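Local coordinates for cadherin-23 (Mus musculus, PDB 5VH2), which probably mediates calcium-dependent adhesion in hearing and mechanotransduction, through tandem cadherin repeats joined by metal-binding linkers, at residues Arg15-Thr21 and Thr102-Asp108; Gly51-Phe56 and Lys76-Met81; Gln10-Leu16 and Cys97-Val101. The protein carries 1 engineered substitution. All coordinates share one frame; numbering follows the deposited sequence.

Contact 1: Arg15-Thr21 and Thr102-Asp108; sequences RLGLRET and TLLNELD. With CA (calcium ion), chain F; CA (calcium ion), chain G.
Glu20 and Asp108 approach from opposite directions and share two calcium ions, a compact example of how cadherin repeats stiffen their junctions with metal. Glu20 carries CG between its own backbone N and carbonyl carbon (chi1 68°), and the rest of the chain runs out straight, bringing one carboxylate oxygen to each ion. Its OE2 lies 2.2 Å from the first calcium, which also takes OD1 of Asn105, the backbone O of Glu106 and OD1 of Asp108. Its OE1 serves the second calcium, which Asp108 grips with both oxygens, so that Asp108 OD1 bridges the pair. Like charges are thus crowded together, a cost the two cations probably repay. Glu20 OE2 additionally accepts the Glu106 N-H on its anti lone pair (N to OE2 3.0 Å, angle 166°), which holds the Glu20 carboxylate against the Glu106 backbone, whose O binds the same calcium; OE1 has a further partner at Tyr73.

While its backbone O faces the calcium, the Glu106 side chain points back toward segment 15-21. Its OE2 receives the Thr21 N-H nearly along the C-O axis, at 3.1 Å from Thr21 N, while OE1 sits at the edge of the Arg19 guanidinium in a loose salt bridge, 3.4 Å from Arg19 NE. The two planes stand 75° apart, and both hydrogen bonds in that bridge are weak.

Upstream the strands pair in parallel, with Leu104 N 2.8 Å from Leu18 O. Gly17 is an extra residue, bulged opposite Thr102. Leu18 and Leu103 lie side by side, their CD2 methyls 4.0 Å apart. Asp72, Glu74, Glu109 and Asp141 complete the metal shells, while the paired strands 12-19 and 94-104 run on into their mixed sheet, where 94-104 has 78-87 on its other flank.

Contact 2: Gly51-Phe56 and Lys76-Met81; sequences GAEGKF and KTSYLM
Lys76 meets Glu53 where a type I' beta turn, Ala52 to Lys55, folds back against a strand of the cadherin beta sandwich. The turn belongs to the connection that leaves strand 44-50 in one sheet for strand 56-58 in the other, and it illustrates how such a crossing can be fastened by side chains. Lys76 has CG anti to its backbone N (chi1 -165°) and bends near its tip, so that its methylenes cross the Glu53 side chain at about a right angle, CD 3.3 Å from Glu53 OE1. The salt bridge itself is long, with NZ 3.5 Å from Glu53 OE2, and the same ammonium makes a weak hydrogen bond back to Ser78 O.

Tyr79, on the strand that starts at Ser78, carries much of the packing. Phe56 drives its edge into one face of the tyrosine ring in a T-shaped pair, with centroids 5.3 Å apart and planes at 75°; Lys76 CG lies above the opposite face. Gly51 O sits at the ring edge in plane, and the aliphatic part of Lys55 passes the phenol oxygen, CG being 3.7 Å from Tyr79 OH. The end of Lys55 leads away from segment 76-81, its NZ hydrogen-bonded to Tyr70 O.

Leu80 points its side chain away and contributes chiefly its carbonyl, whose O lies 3.6 Å from Gly51 CA.

Met81 closes the walk by filling the angle between turn and ring. Its CG rests against the Ala52 backbone, while SD lies close to both Ala52 CB and Phe56 CB and stands oblique to the phenyl ring in a Met-aromatic contact. A bend at chi3 (-74°) then swings the terminal methyl over the Phe56 face, leaving Met81 CE 4.2 Å from the centroid of the Phe56 ring.

Contact 3: Gln10-Leu16 and Cys97-Val101; sequences QQQYNRL and CSVYV
The Tyr13 ring turns its edge to segment 97-101, with Ser98 O in its plane and Cys97 SG close by, 3.8 Å from Tyr13 CE1. Gln10 CB of the same segment as the ring lies over the centre of one face, 3.8 Å above the plane. Sulfur therefore meets the rim of the ring, a Cys sulfur-aromatic contact of the edge type, and the phenol at the far end is tied to Thr9 and to the backbone N of Arg32. The second flat group, the Tyr100 ring, stands on the other side of the sheet. Asn14 OD1 is at its edge, 3.5 Å from Tyr100 CD2, and the amide of Asn14 is steeply inclined to the ring, at 74°. The Gln12 side chain lies beside that of Tyr100, pointing the same way: a chi1 of -171° carries CG away from the amide N and the chain stays extended, setting NE2 3.4 Å from Tyr100 CB. From there NE2 donates to Asn14 OD1, which lies in the plane of the Gln12 amide, so the two amides are linked beside the ring.

Residues alternate between faces, as in any beta strand; the two strands pair in parallel, the A'-to-G pairing of the cadherin repeat, which leaves strand 12-19 at the border of its sheet. Tyr13 and Val99 point to the inner face, where Ile29 of the facing sheet touches both; Gln12, Ser98, Asn14 and Tyr100 share the outer one. The backbone bonds alternate regularly: Ser98 N to Gln11 O, Tyr13 N to Ser98 O, Tyr100 N to Tyr13 O at 2.8 Å, and Arg15 N to Tyr100 O. Further along the outer face, a methyl of Leu16 comes obliquely to the Tyr100 ring, CD2 lying 4.0 Å from Tyr100 CD2.

Overall arrangement
Contacts 1 and 3 are successive lengths of one strand pair, 12-19 with 94-104, with centres about 16 Å apart and Arg15 and Leu16 in common. Contact 3 lies on the sheet, whereas contact 1 runs off its end into the calcium linker. Contact 2, nested along the chain between their segments, adds strand 78-87 on the other side of 94-104: Tyr79 N lies 2.8 Å from Val101 O, and Leu103 N lies 2.9 Å from Thr77 O. Leu18 joins all three, its CD2 packing 3.7 Å from Val101 CG1 and 4.2 Å from Phe56 CE2. The Lys76 side chain of contact 2 remains about 10 Å from a calcium ion.

Contact 1: Arg15-Thr21 and Thr102-Asp108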
loop_
_atom_site.group_PDB
_atom_site.type_symbol
_atom_site.label_atom_id
_atom_site.label_comp_id
_atom_site.label_asym_id
_atom_site.label_seq_id
_atom_site.Cartn_x
_atom_site.Cartn_y
_atom_site.Cartn_z
ATOM N N ARG A 15 -12.898 13.704 6.352
ATOM C CA ARG A 15 -12.681 13.155 5.021
ATOM C C ARG A 15 -12.274 11.679 5.104
ATOM O O ARG A 15 -11.146 11.363 5.512
ATOM C CB ARG A 15 -11.592 13.938 4.301
ATOM C CG ARG A 15 -11.231 13.368 2.925
ATOM C CD ARG A 15 -12.445 13.256 2.023
ATOM N NE ARG A 15 -12.132 12.652 0.743
ATOM C CZ ARG A 15 -11.491 13.263 -0.248
ATOM N NH1 ARG A 15 -11.292 12.612 -1.392
ATOM N NH2 ARG A 15 -10.980 14.477 -0.088
ATOM N N LEU A 16 -13.174 10.794 4.697
ATOM C CA LEU A 16 -12.991 9.345 4.828
ATOM C C LEU A 16 -12.698 8.728 3.467
ATOM O O LEU A 16 -13.324 9.088 2.460
ATOM C CB LEU A 16 -14.235 8.687 5.432
ATOM C CG LEU A 16 -14.832 9.434 6.642
ATOM C CD1 LEU A 16 -16.153 8.868 7.119
ATOM C CD2 LEU A 16 -13.805 9.504 7.760
ATOM N N GLY A 17 -11.750 7.799 3.424
ATOM C CA GLY A 17 -11.476 7.062 2.201
ATOM C C GLY A 17 -10.751 7.860 1.134
ATOM O O GLY A 17 -11.008 7.697 -0.066
ATOM N N LEU A 18 -9.860 8.734 1.575
ATOM C CA LEU A 18 -8.944 9.409 0.672
ATOM C C LEU A 18 -7.994 8.362 0.110
ATOM O O LEU A 18 -7.344 7.636 0.857
ATOM C CB LEU A 18 -8.146 10.473 1.421
ATOM C CG LEU A 18 -7.086 11.281 0.673
ATOM C CD1 LEU A 18 -7.738 12.156 -0.366
ATOM C CD2 LEU A 18 -6.308 12.174 1.612
ATOM N N ARG A 19 -7.923 8.291 -1.212
ATOM C CA ARG A 19 -7.131 7.264 -1.873
ATOM C C ARG A 19 -5.656 7.456 -1.496
ATOM O O ARG A 19 -5.115 8.550 -1.697
ATOM C CB ARG A 19 -7.306 7.388 -3.390
ATOM C CG ARG A 19 -8.735 7.164 -3.889
ATOM C CD ARG A 19 -8.914 7.362 -5.366
ATOM N NE ARG A 19 -8.118 6.430 -6.162
ATOM C CZ ARG A 19 -8.308 6.195 -7.465
ATOM N NH1 ARG A 19 -9.288 6.789 -8.159
ATOM N NH2 ARG A 19 -7.522 5.333 -8.101
ATOM N N GLU A 20 -5.007 6.425 -0.957
ATOM C CA GLU A 20 -3.606 6.571 -0.501
ATOM C C GLU A 20 -2.649 6.928 -1.638
ATOM O O GLU A 20 -1.646 7.607 -1.401
ATOM C CB GLU A 20 -3.098 5.338 0.273
ATOM C CG GLU A 20 -2.949 4.105 -0.578
ATOM C CD GLU A 20 -2.122 2.998 0.053
ATOM O OE1 GLU A 20 -1.067 3.271 0.687
ATOM O OE2 GLU A 20 -2.522 1.829 -0.133
ATOM N N THR A 21 -2.985 6.511 -2.861
ATOM C CA THR A 21 -2.176 6.859 -4.045
ATOM C C THR A 21 -2.569 8.195 -4.673
ATOM O O THR A 21 -2.140 8.507 -5.784
ATOM C CB THR A 21 -2.247 5.773 -5.159
ATOM O OG1 THR A 21 -3.580 5.655 -5.669
ATOM C CG2 THR A 21 -1.764 4.422 -4.648
ATOM N N THR A 102 -9.050 9.715 6.995
ATOM C CA THR A 102 -8.705 8.293 6.921
ATOM C C THR A 102 -8.432 7.914 5.467
ATOM O O THR A 102 -9.006 8.497 4.541
ATOM C CB THR A 102 -9.806 7.373 7.470
ATOM O OG1 THR A 102 -10.929 7.405 6.602
ATOM C CG2 THR A 102 -10.248 7.777 8.832
ATOM N N LEU A 103 -7.514 6.969 5.287
ATOM C CA LEU A 103 -7.012 6.605 3.966
ATOM C C LEU A 103 -7.626 5.297 3.472
ATOM O O LEU A 103 -7.917 4.388 4.259
ATOM C CB LEU A 103 -5.497 6.428 4.012
ATOM C CG LEU A 103 -4.616 7.634 4.285
ATOM C CD1 LEU A 103 -3.184 7.304 3.915
ATOM C CD2 LEU A 103 -5.078 8.821 3.463
ATOM N N LEU A 104 -7.780 5.197 2.158
ATOM C CA LEU A 104 -8.305 4.004 1.517
ATOM C C LEU A 104 -7.103 3.174 1.071
ATOM O O LEU A 104 -6.295 3.626 0.273
ATOM C CB LEU A 104 -9.187 4.412 0.331
ATOM C CG LEU A 104 -9.566 3.380 -0.738
ATOM C CD1 LEU A 104 -10.323 2.230 -0.121
ATOM C CD2 LEU A 104 -10.426 4.053 -1.792
ATOM N N ASN A 105 -6.954 1.983 1.624
ATOM C CA ASN A 105 -5.939 1.050 1.151
ATOM C C ASN A 105 -6.192 0.698 -0.307
ATOM O O ASN A 105 -7.291 0.318 -0.681
ATOM C CB ASN A 105 -5.946 -0.210 1.999
ATOM C CG ASN A 105 -4.786 -1.141 1.677
ATOM O OD1 ASN A 105 -3.753 -0.734 1.101
ATOM N ND2 ASN A 105 -4.943 -2.411 2.054
ATOM N N GLU A 106 -5.187 0.906 -1.134
ATOM C CA GLU A 106 -5.232 0.498 -2.517
ATOM C C GLU A 106 -4.071 -0.431 -2.784
ATOM O O GLU A 106 -3.119 -0.483 -2.003
ATOM C CB GLU A 106 -5.081 1.701 -3.420
ATOM C CG GLU A 106 -6.054 2.838 -3.186
ATOM C CD GLU A 106 -5.994 3.838 -4.330
ATOM O OE1 GLU A 106 -6.559 3.537 -5.408
ATOM O OE2 GLU A 106 -5.330 4.892 -4.176
ATOM N N LEU A 107 -4.150 -1.151 -3.892
ATOM C CA LEU A 107 -3.135 -2.114 -4.264
ATOM C C LEU A 107 -1.926 -1.408 -4.872
ATOM O O LEU A 107 -1.836 -1.226 -6.089
ATOM C CB LEU A 107 -3.729 -3.102 -5.247
ATOM C CG LEU A 107 -2.953 -4.403 -5.459
ATOM C CD1 LEU A 107 -3.074 -5.388 -4.293
ATOM C CD2 LEU A 107 -3.470 -5.035 -6.738
ATOM N N ASP A 108 -0.985 -1.041 -4.005
ATOM C CA ASP A 108 0.234 -0.323 -4.391
ATOM C C ASP A 108 1.527 -0.911 -3.781
ATOM O O ASP A 108 2.551 -0.245 -3.744
ATOM C CB ASP A 108 0.098 1.141 -3.972
ATOM C CG ASP A 108 0.057 1.331 -2.453
ATOM O OD1 ASP A 108 -0.311 0.394 -1.711
ATOM O OD2 ASP A 108 0.376 2.435 -1.984
HETATM CA CA CA F . -1.951 -0.344 -0.023
HETATM CA CA CA G . 0.956 1.476 0.345
#

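Contact 2: Gly51-Phe56 and Lys76-Met81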
loop_
_atom_site.group_PDB
_atom_site.type_symbol
_atom_site.label_atom_id
_atom_site.label_comp_id
_atom_site.label_asym_id
_atom_site.label_seq_id
_atom_site.Cartn_x
_atom_site.Cartn_y
_atom_site.Cartn_z
ATOM N N GLY A 51 -0.533 17.845 13.473
ATOM C CA GLY A 51 -1.162 16.573 13.112
ATOM C C GLY A 51 -1.109 16.234 11.639
ATOM O O GLY A 51 -1.528 15.163 11.225
ATOM N N ALA A 52 -0.583 17.141 10.833
ATOM C CA ALA A 52 -0.515 16.907 9.399
ATOM C C ALA A 52 0.701 16.072 9.036
ATOM O O ALA A 52 0.763 15.486 7.964
ATOM C CB ALA A 52 -0.490 18.247 8.682
ATOM N N GLU A 53 1.696 16.064 9.914
ATOM C CA GLU A 53 2.932 15.292 9.721
ATOM C C GLU A 53 3.566 15.454 8.331
ATOM O O GLU A 53 4.004 14.497 7.748
ATOM C CB GLU A 53 2.688 13.826 10.084
ATOM C CG GLU A 53 2.601 13.602 11.598
ATOM C CD GLU A 53 2.389 12.148 11.999
ATOM O OE1 GLU A 53 2.678 11.210 11.198
ATOM O OE2 GLU A 53 1.816 11.922 13.082
ATOM N N GLY A 54 3.606 16.687 7.828
ATOM C CA GLY A 54 4.270 17.020 6.557
ATOM C C GLY A 54 3.563 16.594 5.283
ATOM O O GLY A 54 4.147 16.688 4.204
ATOM N N LYS A 55 2.333 16.091 5.411
ATOM C CA LYS A 55 1.528 15.590 4.267
ATOM C C LYS A 55 0.427 16.554 3.819
ATOM O O LYS A 55 -0.105 16.386 2.719
ATOM C CB LYS A 55 0.816 14.270 4.594
ATOM C CG LYS A 55 1.689 13.231 5.261
ATOM C CD LYS A 55 2.512 12.407 4.305
ATOM C CE LYS A 55 3.855 12.065 4.935
ATOM N NZ LYS A 55 4.783 11.494 3.929
ATOM N N PHE A 56 0.017 17.484 4.674
ATOM C CA PHE A 56 -1.053 18.417 4.298
ATOM C C PHE A 56 -0.711 19.878 4.561
ATOM O O PHE A 56 0.077 20.212 5.442
ATOM C CB PHE A 56 -2.344 18.093 5.027
ATOM C CG PHE A 56 -2.811 16.680 4.855
ATOM C CD1 PHE A 56 -2.415 15.691 5.743
ATOM C CD2 PHE A 56 -3.676 16.338 3.817
ATOM C CE1 PHE A 56 -2.843 14.390 5.599
ATOM C CE2 PHE A 56 -4.106 15.038 3.656
ATOM C CZ PHE A 56 -3.657 14.050 4.536
ATOM N N LYS A 76 0.764 5.035 7.558
ATOM C CA LYS A 76 -0.180 5.683 8.479
ATOM C C LYS A 76 -1.584 5.710 7.873
ATOM O O LYS A 76 -1.809 6.228 6.787
ATOM C CB LYS A 76 0.298 7.108 8.812
ATOM C CG LYS A 76 -0.370 7.765 10.002
ATOM C CD LYS A 76 0.383 9.024 10.380
ATOM C CE LYS A 76 -0.516 10.117 10.964
ATOM N NZ LYS A 76 -0.970 9.871 12.375
ATOM N N THR A 77 -2.522 5.126 8.597
ATOM C CA THR A 77 -3.874 4.887 8.101
ATOM C C THR A 77 -4.802 6.088 8.257
ATOM O O THR A 77 -5.786 6.205 7.527
ATOM C CB THR A 77 -4.510 3.718 8.869
ATOM O OG1 THR A 77 -4.309 3.905 10.281
ATOM C CG2 THR A 77 -3.863 2.404 8.435
ATOM N N SER A 78 -4.507 6.971 9.205
ATOM C CA SER A 78 -5.339 8.159 9.437
ATOM C C SER A 78 -4.595 9.311 10.151
ATOM O O SER A 78 -3.585 9.090 10.831
ATOM C CB SER A 78 -6.599 7.784 10.225
ATOM O OG SER A 78 -6.303 7.564 11.598
ATOM N N TYR A 79 -5.122 10.528 9.991
ATOM C CA TYR A 79 -4.515 11.794 10.435
ATOM C C TYR A 79 -5.580 12.601 11.180
ATOM O O TYR A 79 -6.751 12.621 10.759
ATOM C CB TYR A 79 -4.041 12.604 9.223
ATOM C CG TYR A 79 -2.921 11.948 8.467
ATOM C CD1 TYR A 79 -3.168 10.992 7.477
ATOM C CD2 TYR A 79 -1.599 12.270 8.755
ATOM C CE1 TYR A 79 -2.125 10.381 6.803
ATOM C CE2 TYR A 79 -0.540 11.622 8.109
ATOM C CZ TYR A 79 -0.812 10.680 7.155
ATOM O OH TYR A 79 0.231 10.076 6.508
ATOM N N LEU A 80 -5.196 13.266 12.275
ATOM C CA LEU A 80 -6.099 14.191 12.966
ATOM C C LEU A 80 -5.417 15.555 13.156
ATOM O O LEU A 80 -4.565 15.721 14.061
ATOM C CB LEU A 80 -6.562 13.615 14.309
ATOM C CG LEU A 80 -7.524 14.495 15.148
ATOM C CD1 LEU A 80 -8.934 14.547 14.554
ATOM C CD2 LEU A 80 -7.581 14.078 16.615
ATOM N N MET A 81 -5.821 16.526 12.329
ATOM C CA MET A 81 -5.126 17.814 12.272
ATOM C C MET A 81 -5.869 18.838 13.087
ATOM O O MET A 81 -7.092 18.877 13.054
ATOM C CB MET A 81 -5.070 18.326 10.836
ATOM C CG MET A 81 -3.974 17.728 10.010
ATOM S SD MET A 81 -4.160 18.039 8.279
ATOM C CE MET A 81 -5.502 16.922 7.872
#

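Contact 3: Gln10-Leu16 and Cys97-Val101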
loop_
_atom_site.group_PDB
_atom_site.type_symbol
_atom_site.label_atom_id
_atom_site.label_comp_id
_atom_site.label_asym_id
_atom_site.label_seq_id
_atom_site.Cartn_x
_atom_site.Cartn_y
_atom_site.Cartn_z
ATOM N N GLN A 10 -17.988 23.396 11.498
ATOM C CA GLN A 10 -18.016 22.061 12.155
ATOM C C GLN A 10 -16.909 21.953 13.217
ATOM O O GLN A 10 -15.825 22.521 13.016
ATOM C CB GLN A 10 -17.856 20.934 11.125
ATOM C CG GLN A 10 -19.048 20.740 10.235
ATOM C CD GLN A 10 -18.886 19.577 9.291
ATOM O OE1 GLN A 10 -18.578 19.752 8.109
ATOM N NE2 GLN A 10 -19.216 18.377 9.786
ATOM N N GLN A 11 -17.183 21.244 14.322
ATOM C CA GLN A 11 -16.185 20.958 15.363
ATOM C C GLN A 11 -15.080 19.992 14.887
ATOM O O GLN A 11 -13.892 20.238 15.111
ATOM C CB GLN A 11 -16.858 20.391 16.620
ATOM C CG GLN A 11 -17.415 21.476 17.517
ATOM C CD GLN A 11 -17.732 20.991 18.921
ATOM O OE1 GLN A 11 -18.823 20.523 19.149
ATOM N NE2 GLN A 11 -16.816 21.173 19.876
ATOM N N GLN A 12 -15.501 18.871 14.301
ATOM C CA GLN A 12 -14.580 17.943 13.634
ATOM C C GLN A 12 -15.047 17.793 12.190
ATOM O O GLN A 12 -16.195 17.398 11.939
ATOM C CB GLN A 12 -14.525 16.568 14.317
ATOM C CG GLN A 12 -13.416 15.676 13.763
ATOM C CD GLN A 12 -13.547 14.199 14.173
ATOM O OE1 GLN A 12 -13.345 13.815 15.344
ATOM N NE2 GLN A 12 -13.902 13.371 13.219
ATOM N N TYR A 13 -14.166 18.136 11.248
ATOM C CA TYR A 13 -14.426 17.828 9.845
ATOM C C TYR A 13 -13.951 16.408 9.534
ATOM O O TYR A 13 -13.020 15.897 10.195
ATOM C CB TYR A 13 -13.726 18.828 8.933
ATOM C CG TYR A 13 -14.283 20.240 8.980
ATOM C CD1 TYR A 13 -13.824 21.170 9.902
ATOM C CD2 TYR A 13 -15.238 20.661 8.050
ATOM C CE1 TYR A 13 -14.301 22.483 9.910
ATOM C CE2 TYR A 13 -15.748 21.956 8.051
ATOM C CZ TYR A 13 -15.268 22.870 8.971
ATOM O OH TYR A 13 -15.744 24.164 8.941
ATOM N N ASN A 14 -14.573 15.794 8.532
ATOM C CA ASN A 14 -14.294 14.412 8.164
ATOM C C ASN A 14 -14.056 14.267 6.687
ATOM O O ASN A 14 -14.912 14.632 5.865
ATOM C CB ASN A 14 -15.459 13.495 8.522
ATOM C CG ASN A 14 -15.551 13.230 9.997
ATOM O OD1 ASN A 14 -14.542 13.089 10.679
ATOM N ND2 ASN A 14 -16.768 13.149 10.500
ATOM N N ARG A 15 -12.898 13.704 6.352
ATOM C CA ARG A 15 -12.681 13.155 5.021
ATOM C C ARG A 15 -12.274 11.679 5.104
ATOM O O ARG A 15 -11.146 11.363 5.512
ATOM C CB ARG A 15 -11.592 13.938 4.301
ATOM C CG ARG A 15 -11.231 13.368 2.925
ATOM C CD ARG A 15 -12.445 13.256 2.023
ATOM N NE ARG A 15 -12.132 12.652 0.743
ATOM C CZ ARG A 15 -11.491 13.263 -0.248
ATOM N NH1 ARG A 15 -11.292 12.612 -1.392
ATOM N NH2 ARG A 15 -10.980 14.477 -0.088
ATOM N N LEU A 16 -13.174 10.794 4.697
ATOM C CA LEU A 16 -12.991 9.345 4.828
ATOM C C LEU A 16 -12.698 8.728 3.467
ATOM O O LEU A 16 -13.324 9.088 2.460
ATOM C CB LEU A 16 -14.235 8.687 5.432
ATOM C CG LEU A 16 -14.832 9.434 6.642
ATOM C CD1 LEU A 16 -16.153 8.868 7.119
ATOM C CD2 LEU A 16 -13.805 9.504 7.760
ATOM N N CYS A 97 -10.986 23.933 15.313
ATOM C CA CYS A 97 -11.625 22.661 14.924
ATOM C C CYS A 97 -10.530 21.599 14.767
ATOM O O CYS A 97 -9.321 21.903 14.861
ATOM C CB CYS A 97 -12.378 22.816 13.598
ATOM S SG CYS A 97 -11.335 23.161 12.165
ATOM N N SER A 98 -10.926 20.369 14.466
ATOM C CA SER A 98 -9.962 19.401 13.956
ATOM C C SER A 98 -10.444 18.774 12.656
ATOM O O SER A 98 -11.600 18.933 12.270
ATOM C CB SER A 98 -9.642 18.350 15.020
ATOM O OG SER A 98 -9.018 18.951 16.150
ATOM N N VAL A 99 -9.548 18.096 11.953
ATOM C CA VAL A 99 -9.863 17.507 10.667
ATOM C C VAL A 99 -9.383 16.060 10.653
ATOM O O VAL A 99 -8.191 15.788 10.872
ATOM C CB VAL A 99 -9.213 18.300 9.519
ATOM C CG1 VAL A 99 -9.540 17.672 8.159
ATOM C CG2 VAL A 99 -9.704 19.739 9.539
ATOM N N TYR A 100 -10.322 15.132 10.457
ATOM C CA TYR A 100 -10.030 13.699 10.532
ATOM C C TYR A 100 -9.971 13.208 9.103
ATOM O O TYR A 100 -10.969 13.317 8.354
ATOM C CB TYR A 100 -11.131 12.990 11.340
ATOM C CG TYR A 100 -11.033 11.471 11.520
ATOM C CD1 TYR A 100 -9.916 10.878 12.135
ATOM C CD2 TYR A 100 -12.122 10.647 11.214
ATOM C CE1 TYR A 100 -9.846 9.499 12.329
ATOM C CE2 TYR A 100 -12.073 9.274 11.405
ATOM C CZ TYR A 100 -10.917 8.692 11.955
ATOM O OH TYR A 100 -10.824 7.308 12.146
ATOM N N VAL A 101 -8.783 12.730 8.711
ATOM C CA VAL A 101 -8.599 12.091 7.399
ATOM C C VAL A 101 -8.253 10.613 7.586
ATOM O O VAL A 101 -7.307 10.291 8.288
ATOM C CB VAL A 101 -7.468 12.773 6.612
ATOM C CG1 VAL A 101 -7.363 12.190 5.210
ATOM C CG2 VAL A 101 -7.714 14.281 6.533
#